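Local coordinates for protein cadherin-related family member 2 (PDB 5CYX) that probably mediates calcium-dependent heterophilic adhesion between neighbouring microvilli of the epithelial brush border, binding CDHR5 through its extracellular cadherin repeats, at residues D214-S228 with L242-N254. Sequence-based numbering, arbitrary orientation.
Sequences DEPDLDPRFIREFYS and LTVEAVDSDKGIN. With CA (calcium ion), chain E; CA (calcium ion), chain F.
The calcium-binding linker between the second and third cadherin repeats brings D214, E215, D217 and L218 against D248 and D250, with the carboxylate of D250 dividing its oxygens between two metal ions. D250 OD1 lies 2.3 Å from the calcium ion also held by D214 OD1, the carbonyl of E215, D217 OD1 and a water, while D250 OD2 lies 2.2 Å from the second, shared with L218 O, D248 OD1 and two waters. E116 from the preceding repeat completes the first site, and E304 joins the second. Two hydrogen bonds hold the ligand carboxylates: L218, whose own O binds the second ion, donates its N-H to the syn lone pair of D250 OD2 (3.1 Å), and second-shell G252 N reaches the anti lone pair of D214 OD2 (2.8 Å). The first torsion of D214 (chi1 -163°) swings CG away from the backbone N and brings the carboxylate between the ion, met by OD1, and the G252 amide, met by OD2. An Asx turn, closed by D250 N onto D248 OD1, ties two of the acidic ligands together.

Beyond the ions the chain enters the third repeat, a Greek-key beta sandwich, where 220-222 forms an edge strand antiparallel to 246-248 (153° between directions). R221 and V247 make the hydrogen-bonded pair, and F222 faces A246 in a non-hydrogen-bonded one. S249 OG extends the pairing toward the linker, donating almost straight down the carbonyl of D219 (2.7 Å). A246 CB makes a CH-pi contact over one face of the F222 ring, 4.0 Å from its centroid and offset toward the rim; V300, A302 and M318 of the other sheet also touch this phenylalanine. Farther along, V244 CG1 stands 3.5 Å from the centroid of the Y227 ring, 11° off its normal, a CH-pi contact, while R224 CB lies toward the rim of the opposite face and Y227 OH accepts from E245 N.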
ATOM      1  N   ASP A 214     -10.803  16.174  15.707  1.00 47.68           N
ATOM      2  CA  ASP A 214     -11.786  16.939  14.970  1.00 47.55           C
ATOM      3  C   ASP A 214     -11.094  18.181  14.403  1.00 48.68           C
ATOM      4  O   ASP A 214     -10.373  18.915  15.132  1.00 47.80           O
ATOM      5  CB  ASP A 214     -12.966  17.326  15.860  1.00 47.73           C
ATOM      6  CG  ASP A 214     -14.191  17.751  15.072  1.00 47.33           C
ATOM      7  OD1 ASP A 214     -14.194  17.724  13.767  1.00 45.75           O
ATOM      8  OD2 ASP A 214     -15.160  18.087  15.769  1.00 46.23           O
ATOM      9  N   GLU A 215     -11.286  18.383  13.095  1.00 49.03           N
ATOM     10  CA  GLU A 215     -10.734  19.557  12.417  1.00 50.88           C
ATOM     11  C   GLU A 215     -11.862  20.445  11.901  1.00 50.92           C
ATOM     12  O   GLU A 215     -12.944  19.964  11.689  1.00 50.96           O
ATOM     13  CB  GLU A 215      -9.826  19.135  11.283  1.00 51.39           C
ATOM     14  CG  GLU A 215      -8.534  18.465  11.738  1.00 52.71           C
ATOM     15  CD  GLU A 215      -7.682  18.098  10.517  1.00 53.83           C
ATOM     16  OE1 GLU A 215      -7.917  17.062   9.844  1.00 52.07           O
ATOM     17  OE2 GLU A 215      -6.784  18.878  10.202  1.00 56.50           O
ATOM     18  N   PRO A 216     -11.618  21.755  11.763  1.00 52.23           N
ATOM     19  CA  PRO A 216     -12.725  22.645  11.463  1.00 53.15           C
ATOM     20  C   PRO A 216     -13.093  22.613   9.973  1.00 54.14           C
ATOM     21  O   PRO A 216     -12.493  23.327   9.177  1.00 53.27           O
ATOM     22  CB  PRO A 216     -12.213  24.004  11.900  1.00 54.15           C
ATOM     23  CG  PRO A 216     -10.723  23.915  11.796  1.00 54.59           C
ATOM     24  CD  PRO A 216     -10.378  22.488  12.101  1.00 53.37           C
ATOM     25  N   ASP A 217     -14.044  21.747   9.624  1.00 54.67           N
ATOM     26  CA  ASP A 217     -14.503  21.640   8.240  1.00 57.08           C
ATOM     27  C   ASP A 217     -15.999  21.429   8.092  1.00 58.21           C
ATOM     28  O   ASP A 217     -16.432  20.989   7.047  1.00 57.54           O
ATOM     29  CB  ASP A 217     -13.774  20.476   7.557  1.00 57.85           C
ATOM     30  CG  ASP A 217     -14.076  19.117   8.197  1.00 58.72           C
ATOM     31  OD1 ASP A 217     -14.701  18.998   9.295  1.00 58.88           O
ATOM     32  OD2 ASP A 217     -13.657  18.139   7.569  1.00 61.08           O
ATOM     33  N   LEU A 218     -16.770  21.740   9.124  1.00 64.14           N
ATOM     34  CA  LEU A 218     -18.203  21.717   9.043  1.00 64.05           C
ATOM     35  C   LEU A 218     -18.681  23.094   9.445  1.00 64.20           C
ATOM     36  O   LEU A 218     -18.194  23.700  10.443  1.00 60.95           O
ATOM     37  CB  LEU A 218     -18.755  20.636   9.966  1.00 63.94           C
ATOM     38  CG  LEU A 218     -18.405  19.197   9.593  1.00 64.40           C
ATOM     39  CD1 LEU A 218     -18.837  18.263  10.701  1.00 64.28           C
ATOM     40  CD2 LEU A 218     -19.119  18.808   8.295  1.00 65.81           C
ATOM     41  N   ASP A 219     -19.641  23.604   8.681  1.00 64.78           N
ATOM     42  CA  ASP A 219     -20.190  24.928   8.935  1.00 66.09           C
ATOM     43  C   ASP A 219     -21.076  24.921  10.195  1.00 65.72           C
ATOM     44  O   ASP A 219     -21.523  23.861  10.624  1.00 65.69           O
ATOM     45  CB  ASP A 219     -20.984  25.437   7.708  1.00 68.45           C
ATOM     46  CG  ASP A 219     -20.074  25.880   6.538  1.00 69.75           C
ATOM     47  OD1 ASP A 219     -18.851  26.095   6.731  1.00 68.09           O
ATOM     48  OD2 ASP A 219     -20.600  26.016   5.415  1.00 70.79           O
ATOM     49  N   PRO A 220     -21.316  26.104  10.791  1.00 64.86           N
ATOM     50  CA  PRO A 220     -22.270  26.230  11.902  1.00 64.99           C
ATOM     51  C   PRO A 220     -23.727  26.066  11.490  1.00 68.32           C
ATOM     52  O   PRO A 220     -24.067  26.362  10.353  1.00 69.25           O
ATOM     53  CB  PRO A 220     -22.053  27.658  12.374  1.00 63.59           C
ATOM     54  CG  PRO A 220     -21.632  28.370  11.144  1.00 63.69           C
ATOM     55  CD  PRO A 220     -20.739  27.407  10.420  1.00 63.87           C
ATOM     56  N   ARG A 221     -24.576  25.627  12.419  1.00 70.92           N
ATOM     57  CA  ARG A 221     -26.022  25.443  12.170  1.00 74.47           C
ATOM     58  C   ARG A 221     -26.895  26.131  13.206  1.00 73.67           C
ATOM     59  O   ARG A 221     -26.714  25.951  14.413  1.00 71.88           O
ATOM     60  CB  ARG A 221     -26.375  23.968  12.202  1.00 77.77           C
ATOM     61  CG  ARG A 221     -25.966  23.227  10.960  1.00 81.87           C
ATOM     62  CD  ARG A 221     -26.090  21.730  11.189  1.00 86.29           C
ATOM     63  NE  ARG A 221     -26.567  21.039   9.988  1.00 92.14           N
ATOM     64  CZ  ARG A 221     -27.822  21.062   9.515  1.00 93.76           C
ATOM     65  NH1 ARG A 221     -28.103  20.394   8.401  1.00 96.99           N
ATOM     66  NH2 ARG A 221     -28.792  21.753  10.121  1.00 93.42           N
ATOM     67  N   PHE A 222     -27.879  26.875  12.733  1.00 73.85           N
ATOM     68  CA  PHE A 222     -28.855  27.480  13.624  1.00 74.73           C
ATOM     69  C   PHE A 222     -29.641  26.418  14.389  1.00 77.94           C
ATOM     70  O   PHE A 222     -29.871  25.327  13.895  1.00 78.01           O
ATOM     71  CB  PHE A 222     -29.799  28.384  12.842  1.00 74.47           C
ATOM     72  CG  PHE A 222     -29.155  29.658  12.409  1.00 73.11           C
ATOM     73  CD1 PHE A 222     -29.112  30.753  13.267  1.00 70.79           C
ATOM     74  CD2 PHE A 222     -28.561  29.760  11.155  1.00 73.68           C
ATOM     75  CE1 PHE A 222     -28.506  31.924  12.874  1.00 68.81           C
ATOM     76  CE2 PHE A 222     -27.929  30.936  10.768  1.00 71.62           C
ATOM     77  CZ  PHE A 222     -27.912  32.016  11.624  1.00 69.26           C
ATOM     78  N   ILE A 223     -30.023  26.754  15.611  1.00 80.31           N
ATOM     79  CA  ILE A 223     -30.755  25.851  16.494  1.00 82.90           C
ATOM     80  C   ILE A 223     -32.179  25.571  15.990  1.00 87.07           C
ATOM     81  O   ILE A 223     -32.667  24.460  16.133  1.00 86.81           O
ATOM     82  CB  ILE A 223     -30.765  26.442  17.943  1.00 82.63           C
ATOM     83  CG1 ILE A 223     -29.345  26.441  18.520  1.00 79.78           C
ATOM     84  CG2 ILE A 223     -31.708  25.688  18.873  1.00 85.36           C
ATOM     85  CD1 ILE A 223     -28.596  25.129  18.373  1.00 79.08           C
ATOM     86  N   ARG A 224     -32.826  26.572  15.397  1.00 90.62           N
ATOM     87  CA  ARG A 224     -34.224  26.462  14.972  1.00 95.51           C
ATOM     88  C   ARG A 224     -34.352  26.739  13.494  1.00 94.31           C
ATOM     89  O   ARG A 224     -33.593  27.522  12.935  1.00 92.09           O
ATOM     90  CB  ARG A 224     -35.085  27.460  15.740  1.00 99.42           C
ATOM     91  CG  ARG A 224     -34.942  27.335  17.243  1.00103.80           C
ATOM     92  CD  ARG A 224     -36.023  28.112  17.965  1.00111.19           C
ATOM     93  NE  ARG A 224     -35.983  27.858  19.404  1.00116.86           N
ATOM     94  CZ  ARG A 224     -36.897  28.275  20.283  1.00122.18           C
ATOM     95  NH1 ARG A 224     -37.958  28.987  19.894  1.00123.10           N
ATOM     96  NH2 ARG A 224     -36.748  27.972  21.572  1.00124.96           N
ATOM     97  N   GLU A 225     -35.327  26.092  12.867  1.00 96.52           N
ATOM     98  CA  GLU A 225     -35.637  26.344  11.465  1.00 95.87           C
ATOM     99  C   GLU A 225     -36.450  27.630  11.305  1.00 93.50           C
ATOM    100  O   GLU A 225     -36.415  28.297  10.249  1.00 89.93           O
ATOM    101  CB  GLU A 225     -36.400  25.166  10.900  1.00102.02           C
ATOM    102  CG  GLU A 225     -36.741  25.316   9.423  1.00106.37           C
ATOM    103  CD  GLU A 225     -37.525  24.140   8.883  1.00110.46           C
ATOM    104  OE1 GLU A 225     -38.415  24.365   8.040  1.00114.94           O
ATOM    105  OE2 GLU A 225     -37.252  22.995   9.298  1.00112.08           O
ATOM    106  N   PHE A 226     -37.149  28.000  12.389  1.00 93.94           N
ATOM    107  CA  PHE A 226     -37.889  29.245  12.438  1.00 95.11           C
ATOM    108  C   PHE A 226     -37.563  30.080  13.677  1.00 92.07           C
ATOM    109  O   PHE A 226     -37.347  29.561  14.780  1.00 93.02           O
ATOM    110  CB  PHE A 226     -39.373  28.955  12.398  1.00 99.55           C
ATOM    111  CG  PHE A 226     -39.808  28.251  11.150  1.00104.95           C
ATOM    112  CD1 PHE A 226     -39.656  28.867   9.903  1.00105.70           C
ATOM    113  CD2 PHE A 226     -40.380  26.977  11.212  1.00108.50           C
ATOM    114  CE1 PHE A 226     -40.073  28.219   8.741  1.00110.74           C
ATOM    115  CE2 PHE A 226     -40.797  26.328  10.053  1.00113.08           C
ATOM    116  CZ  PHE A 226     -40.646  26.950   8.816  1.00113.30           C
ATOM    117  N   TYR A 227     -37.502  31.385  13.455  1.00 89.13           N
ATOM    118  CA  TYR A 227     -37.483  32.373  14.519  1.00 86.81           C
ATOM    119  C   TYR A 227     -38.388  33.524  14.056  1.00 85.27           C
ATOM    120  O   TYR A 227     -38.265  34.031  12.927  1.00 84.15           O
ATOM    121  CB  TYR A 227     -36.067  32.927  14.747  1.00 83.44           C
ATOM    122  CG  TYR A 227     -35.065  32.097  15.565  1.00 83.54           C
ATOM    123  CD1 TYR A 227     -35.059  32.087  16.970  1.00 83.95           C
ATOM    124  CD2 TYR A 227     -34.044  31.434  14.931  1.00 82.47           C
ATOM    125  CE1 TYR A 227     -34.095  31.362  17.687  1.00 81.61           C
ATOM    126  CE2 TYR A 227     -33.069  30.702  15.616  1.00 81.27           C
ATOM    127  CZ  TYR A 227     -33.084  30.660  16.998  1.00 81.50           C
ATOM    128  OH  TYR A 227     -32.099  29.936  17.676  1.00 76.60           O
ATOM    129  N   SER A 228     -39.310  33.927  14.914  1.00 85.74           N
ATOM    130  CA  SER A 228     -39.918  35.253  14.786  1.00 86.24           C
ATOM    131  C   SER A 228     -40.141  35.896  16.150  1.00 85.87           C
ATOM    132  O   SER A 228     -39.964  35.265  17.199  1.00 86.24           O
ATOM    133  CB  SER A 228     -41.200  35.220  13.944  1.00 89.54           C
ATOM    134  OG  SER A 228     -42.048  34.183  14.351  1.00 91.74           O
ATOM    135  N   LEU A 242     -35.097  39.608  20.005  1.00 75.12           N
ATOM    136  CA  LEU A 242     -34.938  38.170  20.272  1.00 76.00           C
ATOM    137  C   LEU A 242     -33.493  37.731  20.129  1.00 75.95           C
ATOM    138  O   LEU A 242     -32.665  38.434  19.526  1.00 73.11           O
ATOM    139  CB  LEU A 242     -35.797  37.312  19.343  1.00 78.14           C
ATOM    140  CG  LEU A 242     -35.307  37.081  17.907  1.00 77.66           C
ATOM    141  CD1 LEU A 242     -36.078  35.935  17.291  1.00 77.48           C
ATOM    142  CD2 LEU A 242     -35.411  38.356  17.075  1.00 76.17           C
ATOM    143  N   THR A 243     -33.228  36.539  20.652  1.00 75.79           N
ATOM    144  CA  THR A 243     -31.943  35.888  20.546  1.00 74.56           C
ATOM    145  C   THR A 243     -32.022  34.739  19.557  1.00 75.14           C
ATOM    146  O   THR A 243     -32.901  33.877  19.674  1.00 76.97           O
ATOM    147  CB  THR A 243     -31.544  35.325  21.903  1.00 75.27           C
ATOM    148  OG1 THR A 243     -31.759  36.346  22.871  1.00 76.00           O
ATOM    149  CG2 THR A 243     -30.052  34.879  21.914  1.00 74.50           C
ATOM    150  N   VAL A 244     -31.107  34.728  18.588  1.00 72.58           N
ATOM    151  CA  VAL A 244     -30.882  33.549  17.754  1.00 72.30           C
ATOM    152  C   VAL A 244     -29.582  32.909  18.181  1.00 70.38           C
ATOM    153  O   VAL A 244     -28.737  33.557  18.793  1.00 72.43           O
ATOM    154  CB  VAL A 244     -30.850  33.854  16.239  1.00 71.86           C
ATOM    155  CG1 VAL A 244     -32.218  34.320  15.774  1.00 74.26           C
ATOM    156  CG2 VAL A 244     -29.808  34.897  15.876  1.00 69.61           C
ATOM    157  N   GLU A 245     -29.442  31.633  17.848  1.00 69.04           N
ATOM    158  CA  GLU A 245     -28.254  30.871  18.138  1.00 67.99           C
ATOM    159  C   GLU A 245     -27.919  29.920  16.986  1.00 66.45           C
ATOM    160  O   GLU A 245     -28.786  29.251  16.433  1.00 68.74           O
ATOM    161  CB  GLU A 245     -28.430  30.106  19.440  1.00 69.93           C
ATOM    162  CG  GLU A 245     -27.121  29.535  19.980  1.00 70.98           C
ATOM    163  CD  GLU A 245     -27.286  28.777  21.284  1.00 74.23           C
ATOM    164  OE1 GLU A 245     -26.278  28.265  21.798  1.00 77.66           O
ATOM    165  OE2 GLU A 245     -28.416  28.680  21.803  1.00 77.97           O
ATOM    166  N   ALA A 246     -26.652  29.930  16.596  1.00 63.86           N
ATOM    167  CA  ALA A 246     -26.063  28.943  15.720  1.00 62.56           C
ATOM    168  C   ALA A 246     -24.869  28.380  16.410  1.00 62.47           C
ATOM    169  O   ALA A 246     -24.194  29.090  17.147  1.00 62.36           O
ATOM    170  CB  ALA A 246     -25.659  29.580  14.422  1.00 62.60           C
ATOM    171  N   VAL A 247     -24.597  27.102  16.202  1.00 63.24           N
ATOM    172  CA  VAL A 247     -23.461  26.455  16.865  1.00 62.23           C
ATOM    173  C   VAL A 247     -22.616  25.697  15.862  1.00 61.04           C
ATOM    174  O   VAL A 247     -23.109  25.222  14.830  1.00 60.48           O
ATOM    175  CB  VAL A 247     -23.901  25.501  18.005  1.00 64.49           C
ATOM    176  CG1 VAL A 247     -24.715  26.261  19.057  1.00 66.17           C
ATOM    177  CG2 VAL A 247     -24.718  24.342  17.477  1.00 65.61           C
ATOM    178  N   ASP A 248     -21.347  25.560  16.207  1.00 57.83           N
ATOM    179  CA  ASP A 248     -20.361  24.887  15.381  1.00 57.19           C
ATOM    180  C   ASP A 248     -20.703  23.398  15.296  1.00 57.50           C
ATOM    181  O   ASP A 248     -20.874  22.739  16.321  1.00 57.07           O
ATOM    182  CB  ASP A 248     -18.991  25.110  16.005  1.00 56.40           C
ATOM    183  CG  ASP A 248     -17.877  24.484  15.241  1.00 56.55           C
ATOM    184  OD1 ASP A 248     -18.118  24.002  14.119  1.00 57.30           O
ATOM    185  OD2 ASP A 248     -16.741  24.501  15.764  1.00 55.12           O
ATOM    186  N   SER A 249     -20.814  22.874  14.064  1.00 57.02           N
ATOM    187  CA  SER A 249     -21.098  21.455  13.863  1.00 56.65           C
ATOM    188  C   SER A 249     -19.912  20.578  14.181  1.00 55.42           C
ATOM    189  O   SER A 249     -20.066  19.382  14.383  1.00 54.22           O
ATOM    190  CB  SER A 249     -21.596  21.199  12.423  1.00 57.97           C
ATOM    191  OG  SER A 249     -22.728  21.973  12.196  1.00 57.75           O
ATOM    192  N   ASP A 250     -18.702  21.167  14.257  1.00 54.27           N
ATOM    193  CA  ASP A 250     -17.540  20.417  14.690  1.00 53.44           C
ATOM    194  C   ASP A 250     -17.575  20.358  16.230  1.00 53.80           C
ATOM    195  O   ASP A 250     -17.075  21.269  16.943  1.00 52.35           O
ATOM    196  CB  ASP A 250     -16.223  21.030  14.163  1.00 53.47           C
ATOM    197  CG  ASP A 250     -16.202  21.197  12.640  1.00 54.10           C
ATOM    198  OD1 ASP A 250     -16.021  20.220  11.953  1.00 54.98           O
ATOM    199  OD2 ASP A 250     -16.381  22.327  12.126  1.00 54.32           O
ATOM    200  N   LYS A 251     -18.109  19.258  16.742  1.00 54.61           N
ATOM    201  CA  LYS A 251     -18.399  19.096  18.177  1.00 55.84           C
ATOM    202  C   LYS A 251     -17.140  18.834  19.007  1.00 54.69           C
ATOM    203  O   LYS A 251     -17.188  18.948  20.193  1.00 55.07           O
ATOM    204  CB  LYS A 251     -19.439  17.999  18.459  1.00 57.72           C
ATOM    205  CG  LYS A 251     -20.745  18.136  17.690  1.00 59.54           C
ATOM    206  CD  LYS A 251     -21.528  19.379  18.072  1.00 60.62           C
ATOM    207  CE  LYS A 251     -22.809  19.458  17.260  1.00 62.54           C
ATOM    208  NZ  LYS A 251     -23.403  20.819  17.304  1.00 62.68           N
ATOM    209  N   GLY A 252     -16.045  18.460  18.376  1.00 53.94           N
ATOM    210  CA  GLY A 252     -14.759  18.384  19.024  1.00 53.61           C
ATOM    211  C   GLY A 252     -14.051  19.721  19.159  1.00 52.82           C
ATOM    212  O   GLY A 252     -12.997  19.791  19.753  1.00 52.73           O
ATOM    213  N   ILE A 253     -14.636  20.756  18.577  1.00 53.41           N
ATOM    214  CA  ILE A 253     -14.095  22.077  18.512  1.00 53.47           C
ATOM    215  C   ILE A 253     -14.995  23.061  19.224  1.00 54.23           C
ATOM    216  O   ILE A 253     -14.518  23.759  20.095  1.00 53.07           O
ATOM    217  CB  ILE A 253     -13.763  22.506  17.038  1.00 52.93           C
ATOM    218  CG1 ILE A 253     -12.604  21.651  16.502  1.00 53.45           C
ATOM    219  CG2 ILE A 253     -13.288  23.966  16.958  1.00 52.68           C
ATOM    220  CD1 ILE A 253     -12.442  21.631  14.972  1.00 53.72           C
ATOM    221  N   ASN A 254     -16.275  23.120  18.881  1.00 56.20           N
ATOM    222  CA  ASN A 254     -17.217  24.147  19.401  1.00 58.73           C
ATOM    223  C   ASN A 254     -16.590  25.552  19.454  1.00 59.91           C
ATOM    224  O   ASN A 254     -16.452  26.151  20.523  1.00 59.11           O
ATOM    225  CB  ASN A 254     -17.812  23.815  20.787  1.00 60.77           C
ATOM    226  CG  ASN A 254     -17.964  22.345  21.034  1.00 63.36           C
ATOM    227  OD1 ASN A 254     -18.844  21.687  20.449  1.00 66.18           O
ATOM    228  ND2 ASN A 254     -17.144  21.815  21.951  1.00 64.81           N
TER
HETATM  229 CA    CA E1004     -14.606  18.399  11.577  1.00 49.17          CA
HETATM  230 CA    CA F1005     -16.820  24.474  12.136  1.00 55.54          CA
HETATM  231  O   HOH W   1     -14.945  24.524  13.783  1.00 41.62           O
HETATM  232  O   HOH W   2     -15.920  16.432  11.363  1.00 39.08           O
HETATM  233  O   HOH W   3     -15.293  25.016  10.173  1.00 42.90           O